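Local coordinates for protein ZYG-9 (Caenorhabditis elegans, PDB 2OF3) that organizes microtubules and spindle poles during mitosis and meiosis in one-cell embryos, as a member of the XMAP215/Dis1 family of TOG-domain proteins, at residues Ala132-Lys140 / Val152-Ser160; Pro165-Leu176 / Pro202-Val212. All coordinates share one frame; numbering follows the deposited sequence.

Contact 1 (Ala132-Lys140 / Val152-Ser160)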
loop_
_atom_site.group_PDB
_atom_site.type_symbol
_atom_site.label_atom_id
_atom_site.label_comp_id
_atom_site.label_asym_id
_atom_site.label_seq_id
_atom_site.Cartn_x
_atom_site.Cartn_y
_atom_site.Cartn_z
ATOM N N ALA A 132 6.880 3.372 4.953
ATOM C CA ALA A 132 7.875 3.303 3.848
ATOM C C ALA A 132 7.326 2.569 2.629
ATOM O O ALA A 132 7.797 2.794 1.551
ATOM C CB ALA A 132 9.161 2.593 4.323
ATOM N N PHE A 133 6.349 1.672 2.782
ATOM C CA PHE A 133 5.932 0.843 1.645
ATOM C C PHE A 133 4.563 1.234 1.071
ATOM O O PHE A 133 4.419 1.441 -0.146
ATOM C CB PHE A 133 5.925 -0.662 2.006
ATOM C CG PHE A 133 5.481 -1.553 0.833
ATOM C CD1 PHE A 133 6.186 -1.539 -0.385
ATOM C CD2 PHE A 133 4.388 -2.374 0.940
ATOM C CE1 PHE A 133 5.789 -2.365 -1.499
ATOM C CE2 PHE A 133 3.982 -3.201 -0.162
ATOM C CZ PHE A 133 4.673 -3.165 -1.368
ATOM N N VAL A 134 3.566 1.295 1.943
ATOM C CA VAL A 134 2.170 1.427 1.531
ATOM C C VAL A 134 1.879 2.648 0.674
ATOM O O VAL A 134 1.203 2.482 -0.325
ATOM C CB VAL A 134 1.176 1.263 2.737
ATOM C CG1 VAL A 134 -0.341 1.517 2.274
ATOM C CG2 VAL A 134 1.345 -0.135 3.324
ATOM N N PRO A 135 2.333 3.871 1.047
ATOM C CA PRO A 135 2.056 5.028 0.214
ATOM C C PRO A 135 2.543 4.878 -1.216
ATOM O O PRO A 135 1.884 5.414 -2.175
ATOM C CB PRO A 135 2.742 6.197 0.978
ATOM C CG PRO A 135 2.654 5.774 2.389
ATOM C CD PRO A 135 3.009 4.285 2.283
ATOM N N TYR A 136 3.638 4.143 -1.412
ATOM C CA TYR A 136 4.124 3.958 -2.798
ATOM C C TYR A 136 3.377 2.859 -3.508
ATOM O O TYR A 136 3.155 2.962 -4.712
ATOM C CB TYR A 136 5.610 3.648 -2.825
ATOM C CG TYR A 136 6.365 4.770 -2.186
ATOM C CD1 TYR A 136 6.534 5.975 -2.865
ATOM C CD2 TYR A 136 6.851 4.642 -0.871
ATOM C CE1 TYR A 136 7.200 7.074 -2.251
ATOM C CE2 TYR A 136 7.521 5.735 -0.216
ATOM C CZ TYR A 136 7.679 6.919 -0.937
ATOM O OH TYR A 136 8.316 7.953 -0.331
ATOM N N LEU A 137 2.996 1.802 -2.784
ATOM C CA LEU A 137 2.192 0.724 -3.391
ATOM C C LEU A 137 0.881 1.295 -3.890
ATOM O O LEU A 137 0.376 0.857 -4.953
ATOM C CB LEU A 137 1.914 -0.411 -2.408
ATOM C CG LEU A 137 0.978 -1.528 -2.893
ATOM C CD1 LEU A 137 1.707 -2.482 -3.876
ATOM C CD2 LEU A 137 0.502 -2.252 -1.681
ATOM N N LEU A 138 0.324 2.257 -3.147
ATOM C CA LEU A 138 -0.937 2.891 -3.550
ATOM C C LEU A 138 -0.856 3.694 -4.846
ATOM O O LEU A 138 -1.880 3.857 -5.545
ATOM C CB LEU A 138 -1.556 3.708 -2.392
ATOM C CG LEU A 138 -1.978 2.885 -1.191
ATOM C CD1 LEU A 138 -2.487 3.824 -0.125
ATOM C CD2 LEU A 138 -3.020 1.839 -1.537
ATOM N N LEU A 139 0.331 4.150 -5.226
ATOM C CA LEU A 139 0.504 4.739 -6.537
ATOM C C LEU A 139 0.108 3.773 -7.682
ATOM O O LEU A 139 -0.434 4.196 -8.716
ATOM C CB LEU A 139 1.952 5.212 -6.761
ATOM C CG LEU A 139 2.478 6.324 -5.833
ATOM C CD1 LEU A 139 4.017 6.580 -6.081
ATOM C CD2 LEU A 139 1.637 7.620 -5.976
ATOM N N LYS A 140 0.363 2.481 -7.482
ATOM C CA LYS A 140 0.242 1.494 -8.513
ATOM C C LYS A 140 -1.192 1.054 -8.632
ATOM O O LYS A 140 -1.556 0.345 -9.610
ATOM C CB LYS A 140 1.125 0.289 -8.147
ATOM C CG LYS A 140 2.625 0.631 -8.152
ATOM C CD LYS A 140 3.168 0.950 -9.524
ATOM C CE LYS A 140 3.311 2.456 -9.669
ATOM N NZ LYS A 140 3.648 2.793 -11.089
ATOM N N VAL A 152 -2.265 -5.465 -7.332
ATOM C CA VAL A 152 -2.000 -4.442 -6.309
ATOM C C VAL A 152 -3.037 -4.577 -5.199
ATOM O O VAL A 152 -2.648 -4.590 -4.030
ATOM C CB VAL A 152 -1.997 -3.059 -6.900
ATOM C CG1 VAL A 152 -1.968 -1.993 -5.778
ATOM C CG2 VAL A 152 -0.793 -2.926 -7.924
ATOM N N ARG A 153 -4.314 -4.771 -5.530
ATOM C CA ARG A 153 -5.320 -4.870 -4.490
ATOM C C ARG A 153 -5.160 -6.102 -3.687
ATOM O O ARG A 153 -5.439 -6.072 -2.483
ATOM C CB ARG A 153 -6.759 -4.805 -5.020
ATOM C CG ARG A 153 -7.834 -5.288 -4.022
ATOM C CD ARG A 153 -7.967 -4.412 -2.675
ATOM N NE ARG A 153 -9.113 -3.585 -2.926
ATOM C CZ ARG A 153 -10.395 -3.748 -2.563
ATOM N NH1 ARG A 153 -10.891 -4.623 -1.666
ATOM N NH2 ARG A 153 -11.185 -2.865 -3.085
ATOM N N ASP A 154 -4.718 -7.199 -4.299
ATOM C CA ASP A 154 -4.453 -8.442 -3.528
ATOM C C ASP A 154 -3.362 -8.224 -2.489
ATOM O O ASP A 154 -3.459 -8.766 -1.373
ATOM C CB ASP A 154 -4.026 -9.614 -4.422
ATOM C CG ASP A 154 -5.134 -10.072 -5.383
ATOM O OD1 ASP A 154 -6.350 -9.930 -5.032
ATOM O OD2 ASP A 154 -4.778 -10.558 -6.492
ATOM N N ILE A 155 -2.335 -7.445 -2.827
ATOM C CA ILE A 155 -1.294 -7.092 -1.799
ATOM C C ILE A 155 -1.884 -6.167 -0.723
ATOM O O ILE A 155 -1.663 -6.356 0.438
ATOM C CB ILE A 155 -0.006 -6.443 -2.432
ATOM C CG1 ILE A 155 0.719 -7.425 -3.338
ATOM C CG2 ILE A 155 0.969 -5.859 -1.354
ATOM C CD1 ILE A 155 1.401 -6.688 -4.489
ATOM N N VAL A 156 -2.685 -5.187 -1.111
ATOM C CA VAL A 156 -3.359 -4.333 -0.141
ATOM C C VAL A 156 -4.198 -5.184 0.806
ATOM O O VAL A 156 -4.251 -4.892 1.988
ATOM C CB VAL A 156 -4.220 -3.289 -0.851
ATOM C CG1 VAL A 156 -5.057 -2.504 0.186
ATOM C CG2 VAL A 156 -3.319 -2.295 -1.625
ATOM N N ASN A 157 -4.906 -6.200 0.306
ATOM C CA ASN A 157 -5.791 -7.048 1.147
ATOM C C ASN A 157 -5.006 -7.844 2.197
ATOM O O ASN A 157 -5.472 -8.017 3.336
ATOM C CB ASN A 157 -6.634 -8.024 0.276
ATOM C CG ASN A 157 -7.767 -7.326 -0.479
ATOM O OD1 ASN A 157 -8.133 -6.170 -0.181
ATOM N ND2 ASN A 157 -8.337 -8.031 -1.483
ATOM N N VAL A 158 -3.811 -8.301 1.852
ATOM C CA VAL A 158 -2.925 -8.930 2.877
ATOM C C VAL A 158 -2.442 -7.912 3.950
ATOM O O VAL A 158 -2.520 -8.174 5.161
ATOM C CB VAL A 158 -1.711 -9.650 2.208
ATOM C CG1 VAL A 158 -0.819 -10.312 3.240
ATOM C CG2 VAL A 158 -2.232 -10.705 1.181
ATOM N N LEU A 159 -1.977 -6.747 3.516
ATOM C CA LEU A 159 -1.540 -5.716 4.433
ATOM C C LEU A 159 -2.648 -5.231 5.346
ATOM O O LEU A 159 -2.391 -4.874 6.483
ATOM C CB LEU A 159 -0.988 -4.508 3.648
ATOM C CG LEU A 159 0.390 -4.689 3.030
ATOM C CD1 LEU A 159 0.639 -3.661 1.907
ATOM C CD2 LEU A 159 1.422 -4.558 4.141
ATOM N N SER A 160 -3.884 -5.176 4.859
ATOM C CA SER A 160 -5.030 -4.772 5.681
ATOM C C SER A 160 -5.169 -5.751 6.830
ATOM O O SER A 160 -5.569 -5.354 7.910
ATOM C CB SER A 160 -6.342 -4.799 4.870
ATOM O OG SER A 160 -6.357 -3.878 3.791
#

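Contact 2 (Pro165-Leu176 / Pro202-Val212)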
loop_
_atom_site.group_PDB
_atom_site.type_symbol
_atom_site.label_atom_id
_atom_site.label_comp_id
_atom_site.label_asym_id
_atom_site.label_seq_id
_atom_site.Cartn_x
_atom_site.Cartn_y
_atom_site.Cartn_z
ATOM N N PRO A 165 -7.489 -1.895 9.477
ATOM C CA PRO A 165 -8.147 -0.721 8.928
ATOM C C PRO A 165 -7.845 0.611 9.560
ATOM O O PRO A 165 -7.710 1.622 8.846
ATOM C CB PRO A 165 -9.613 -1.066 9.082
ATOM C CG PRO A 165 -9.603 -2.494 8.752
ATOM C CD PRO A 165 -8.461 -2.984 9.656
ATOM N N LEU A 166 -7.720 0.648 10.881
ATOM C CA LEU A 166 -7.454 1.920 11.525
ATOM C C LEU A 166 -6.136 2.526 11.122
ATOM O O LEU A 166 -6.045 3.725 10.962
ATOM C CB LEU A 166 -7.584 1.806 13.066
ATOM C CG LEU A 166 -7.231 3.068 13.887
ATOM C CD1 LEU A 166 -8.184 4.259 13.590
ATOM C CD2 LEU A 166 -7.234 2.746 15.384
ATOM N N LYS A 167 -5.089 1.728 10.986
ATOM C CA LYS A 167 -3.802 2.292 10.573
ATOM C C LYS A 167 -3.649 2.404 9.053
ATOM O O LYS A 167 -2.835 3.182 8.604
ATOM C CB LYS A 167 -2.614 1.463 11.105
ATOM C CG LYS A 167 -2.407 1.461 12.622
ATOM C CD LYS A 167 -1.881 2.799 13.145
ATOM C CE LYS A 167 -1.502 2.741 14.681
ATOM N NZ LYS A 167 -0.825 1.413 15.053
ATOM N N MET A 168 -4.396 1.622 8.260
ATOM C CA MET A 168 -4.373 1.737 6.797
ATOM C C MET A 168 -5.119 2.957 6.263
ATOM O O MET A 168 -4.690 3.587 5.298
ATOM C CB MET A 168 -4.961 0.463 6.166
ATOM C CG MET A 168 -4.014 -0.822 6.176
ATOM S SD MET A 168 -2.473 -0.766 5.221
ATOM C CE MET A 168 -3.164 -0.995 3.611
ATOM N N THR A 169 -6.236 3.303 6.897
ATOM C CA THR A 169 -7.187 4.285 6.338
ATOM C C THR A 169 -6.602 5.658 6.146
ATOM O O THR A 169 -6.862 6.262 5.108
ATOM C CB THR A 169 -8.494 4.305 7.135
ATOM O OG1 THR A 169 -9.066 3.004 7.048
ATOM C CG2 THR A 169 -9.525 5.359 6.602
ATOM N N PRO A 170 -5.795 6.175 7.111
ATOM C CA PRO A 170 -5.157 7.498 6.887
ATOM C C PRO A 170 -4.326 7.583 5.574
ATOM O O PRO A 170 -4.308 8.642 4.892
ATOM C CB PRO A 170 -4.229 7.648 8.127
ATOM C CG PRO A 170 -4.832 6.783 9.184
ATOM C CD PRO A 170 -5.478 5.620 8.456
ATOM N N MET A 171 -3.645 6.491 5.200
ATOM C CA MET A 171 -2.842 6.457 3.966
ATOM C C MET A 171 -3.784 6.363 2.764
ATOM O O MET A 171 -3.520 6.972 1.733
ATOM C CB MET A 171 -1.893 5.243 4.000
ATOM C CG MET A 171 -0.641 5.458 4.982
ATOM S SD MET A 171 0.511 4.106 5.181
ATOM C CE MET A 171 -0.525 2.870 5.779
ATOM N N LEU A 172 -4.865 5.581 2.893
ATOM C CA LEU A 172 -5.881 5.489 1.835
ATOM C C LEU A 172 -6.580 6.835 1.645
ATOM O O LEU A 172 -6.786 7.243 0.493
ATOM C CB LEU A 172 -6.891 4.394 2.128
ATOM C CG LEU A 172 -6.325 2.990 1.988
ATOM C CD1 LEU A 172 -7.252 2.098 2.764
ATOM C CD2 LEU A 172 -6.243 2.576 0.480
ATOM N N LEU A 173 -6.883 7.553 2.745
ATOM C CA LEU A 173 -7.431 8.938 2.659
ATOM C C LEU A 173 -6.472 9.869 2.006
ATOM O O LEU A 173 -6.860 10.684 1.124
ATOM C CB LEU A 173 -7.942 9.481 4.035
ATOM C CG LEU A 173 -9.123 8.730 4.675
ATOM C CD1 LEU A 173 -9.332 9.186 6.129
ATOM C CD2 LEU A 173 -10.490 8.880 3.852
ATOM N N ASP A 174 -5.203 9.773 2.374
ATOM C CA ASP A 174 -4.189 10.643 1.790
ATOM C C ASP A 174 -4.062 10.440 0.277
ATOM O O ASP A 174 -3.838 11.388 -0.500
ATOM C CB ASP A 174 -2.830 10.387 2.448
ATOM C CG ASP A 174 -1.933 11.635 2.404
ATOM O OD1 ASP A 174 -2.399 12.737 2.859
ATOM O OD2 ASP A 174 -0.774 11.538 1.895
ATOM N N ALA A 175 -4.165 9.179 -0.128
ATOM C CA ALA A 175 -4.179 8.795 -1.560
ATOM C C ALA A 175 -5.246 9.482 -2.378
ATOM O O ALA A 175 -5.111 9.560 -3.549
ATOM C CB ALA A 175 -4.328 7.289 -1.689
ATOM N N LEU A 176 -6.325 9.956 -1.763
ATOM C CA LEU A 176 -7.383 10.669 -2.467
ATOM C C LEU A 176 -6.947 12.005 -3.021
ATOM O O LEU A 176 -7.630 12.575 -3.871
ATOM C CB LEU A 176 -8.610 10.876 -1.558
ATOM C CG LEU A 176 -9.212 9.608 -0.985
ATOM C CD1 LEU A 176 -10.443 9.947 -0.149
ATOM C CD2 LEU A 176 -9.506 8.553 -2.092
ATOM N N PRO A 202 -15.127 1.688 14.233
ATOM C CA PRO A 202 -13.670 1.592 14.479
ATOM C C PRO A 202 -12.849 2.732 13.829
ATOM O O PRO A 202 -11.691 2.948 14.232
ATOM C CB PRO A 202 -13.300 0.246 13.873
ATOM C CG PRO A 202 -14.580 -0.514 13.714
ATOM C CD PRO A 202 -15.637 0.509 13.500
ATOM N N LEU A 203 -13.464 3.482 12.888
ATOM C CA LEU A 203 -12.764 4.481 12.090
ATOM C C LEU A 203 -13.168 5.900 12.455
ATOM O O LEU A 203 -12.735 6.870 11.815
ATOM C CB LEU A 203 -12.990 4.213 10.588
ATOM C CG LEU A 203 -12.732 2.806 10.010
ATOM C CD1 LEU A 203 -12.872 2.814 8.476
ATOM C CD2 LEU A 203 -11.319 2.257 10.444
ATOM N N LYS A 204 -13.971 6.033 13.510
ATOM C CA LYS A 204 -14.550 7.322 13.865
ATOM C C LYS A 204 -13.593 8.522 14.051
ATOM O O LYS A 204 -14.002 9.661 13.734
ATOM C CB LYS A 204 -15.456 7.182 15.080
ATOM C CG LYS A 204 -16.830 6.521 14.772
ATOM C CD LYS A 204 -17.607 7.091 13.536
ATOM C CE LYS A 204 -19.157 7.046 13.749
ATOM N NZ LYS A 204 -19.768 5.831 14.492
ATOM N N SER A 205 -12.356 8.297 14.538
ATOM C CA SER A 205 -11.376 9.411 14.728
ATOM C C SER A 205 -10.845 9.970 13.417
ATOM O O SER A 205 -10.200 11.044 13.389
ATOM C CB SER A 205 -10.174 8.969 15.580
ATOM O OG SER A 205 -9.443 7.912 14.951
ATOM N N LEU A 206 -11.131 9.261 12.321
ATOM C CA LEU A 206 -10.532 9.592 11.022
ATOM C C LEU A 206 -11.371 10.508 10.114
ATOM O O LEU A 206 -10.863 11.024 9.100
ATOM C CB LEU A 206 -10.115 8.306 10.287
ATOM C CG LEU A 206 -9.114 7.443 11.095
ATOM C CD1 LEU A 206 -8.720 6.263 10.248
ATOM C CD2 LEU A 206 -7.882 8.301 11.493
ATOM N N SER A 207 -12.624 10.760 10.472
ATOM C CA SER A 207 -13.409 11.701 9.665
ATOM C C SER A 207 -13.546 11.175 8.196
ATOM O O SER A 207 -13.381 11.931 7.234
ATOM C CB SER A 207 -12.769 13.100 9.650
ATOM O OG SER A 207 -12.984 13.776 10.886
ATOM N N VAL A 208 -13.840 9.888 8.074
ATOM C CA VAL A 208 -14.035 9.276 6.789
ATOM C C VAL A 208 -15.201 9.936 6.036
ATOM O O VAL A 208 -15.021 10.348 4.895
ATOM C CB VAL A 208 -14.302 7.768 6.929
ATOM C CG1 VAL A 208 -14.709 7.169 5.580
ATOM C CG2 VAL A 208 -13.056 7.056 7.512
ATOM N N GLU A 209 -16.368 10.061 6.662
ATOM C CA GLU A 209 -17.559 10.618 5.967
ATOM C C GLU A 209 -17.282 11.976 5.399
ATOM O O GLU A 209 -17.545 12.212 4.223
ATOM C CB GLU A 209 -18.808 10.656 6.847
ATOM C CG GLU A 209 -19.153 9.355 7.525
ATOM C CD GLU A 209 -18.525 9.216 8.942
ATOM O OE1 GLU A 209 -17.412 9.733 9.215
ATOM O OE2 GLU A 209 -19.160 8.560 9.786
ATOM N N LYS A 210 -16.667 12.848 6.185
ATOM C CA LYS A 210 -16.402 14.201 5.754
ATOM C C LYS A 210 -15.317 14.320 4.693
ATOM O O LYS A 210 -15.374 15.217 3.835
ATOM C CB LYS A 210 -16.018 15.079 6.982
ATOM C CG LYS A 210 -15.570 16.494 6.611
ATOM C CD LYS A 210 -15.556 17.456 7.836
ATOM C CE LYS A 210 -15.742 18.962 7.399
ATOM N NZ LYS A 210 -17.221 19.404 7.171
ATOM N N THR A 211 -14.296 13.456 4.775
ATOM C CA THR A 211 -13.225 13.473 3.809
ATOM C C THR A 211 -13.700 12.914 2.462
ATOM O O THR A 211 -13.259 13.372 1.391
ATOM C CB THR A 211 -12.029 12.611 4.310
ATOM O OG1 THR A 211 -11.728 12.980 5.669
ATOM C CG2 THR A 211 -10.813 12.850 3.473
ATOM N N VAL A 212 -14.579 11.922 2.537
ATOM C CA VAL A 212 -15.005 11.201 1.338
ATOM C C VAL A 212 -16.128 11.979 0.601
ATOM O O VAL A 212 -16.164 12.019 -0.634
ATOM C CB VAL A 212 -15.391 9.732 1.667
ATOM C CG1 VAL A 212 -16.167 9.070 0.491
ATOM C CG2 VAL A 212 -14.123 8.889 2.021
#

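Contact 1 (Ala132-Lys140 / Val152-Ser160)
A buried, mainly apolar helix-helix contact joins 132-140, the later part of helix 127-139 and the residue after it, to 152-160 in helix 146-163, close to the centre of the chain. The two helices follow one another in sequence; their segments 132-139 and 152-160 run roughly antiparallel, at 152° between directions and 10.4 Å at the closest approach of their axes, as expected of an antiparallel helical hairpin in the HEAT-like array of a TOG domain. L137 is a knob in a hole formed by V152, I155, V156 and L159. Its CG stands anti to the backbone N (chi1 175°), which carries the side chain across the gap, where CD2 comes 3.7 Å from I155 CG2 and 3.8 Å from V156 CG2. L159 CD1 closes the same hole, 3.9 Å from L137 CD2, and also reaches V134 CG2. On the other flank of the knob, V152 CG1 lies alongside L137, near its CG and 3.8 Å from its carbonyl O, the two side chains running opposite ways.

F133 presents an edge, not a face: its CE2 lies 4.0 Å from L159 CD1, with I155 CG2 also near the ring plane, while one face of the ring carries CB of L137 from the next turn of its own helix. L138 adds CD2 against V156 CG2 at about a right angle. The side chain of K140 contributes its CB, 3.8 Å from V152 CG2; the bent remainder leads NZ away to the carbonyl of F96 and a salt bridge with E143. Helix 85-95 touches F133, and helix 101-120 both F133 and I155. With the lysine charge paired elsewhere, this contact probably rests on shape fit and exclusion of water.

Contact 2 (Pro165-Leu176 / Pro202-Val212)
L206 lays its CD1 methyl over the first turns of helix 165-174, 3.7 Å from T169 CB and 3.8 Å from P170 CD, with the CD1 of L166 meeting it obliquely at 3.9 Å. Beside it L203 brings CD2 to the start of the helix, 4.0 Å from P165 CB. L203 ends a 3-10 segment, and L206 follows in a helix-like stretch without regular bonds, ahead of the short helix 208-212, which runs nearly parallel to helix 165-174, at 14°. Further along, L173 spreads its two methyls: CD1 faces the backbone O of L206, while CD2 packs 4.0 Å from T211 CG2 and also touches V212.

Two threonines bring a methyl to the interface and turn their hydroxyl back to their own backbone. T169 OG1 donates to P165 O at 2.6 Å, with CG2 anti to the backbone N and close to V208 CG2; T211 OG1 does likewise to S207 O at 2.5 Å. Each carbonyl is gripped twice, hydroxyl and amide N-H of the same threonine arriving from opposite faces of its plane. With these hydroxyls bonded inside their own segments, neighbouring layers of the helical array meet mainly through methyl groups packed on one another and on backbone carbonyl oxygens.

How the contacts relate
Contact 1 lies in the core, near the middle of the chain, whereas contact 2, about 15 Å away between centres, is only partly buried and has several exposed residues. The first joins successive helices within a hairpin; the second joins helix 165-174 to a segment beyond helix 181-198. They meet along helix 165-174, where M171 packs on V134 and P135, and L172 CD2 lies 3.9 Å from L138 CD2. One side of that helix therefore faces contact 1 and another faces 202-212. Both rest mainly on apolar side chains, but contact 1 relies on a knob in a hole, while contact 2 adds prolines and threonines whose hydroxyls bond to a carbonyl of their own segment.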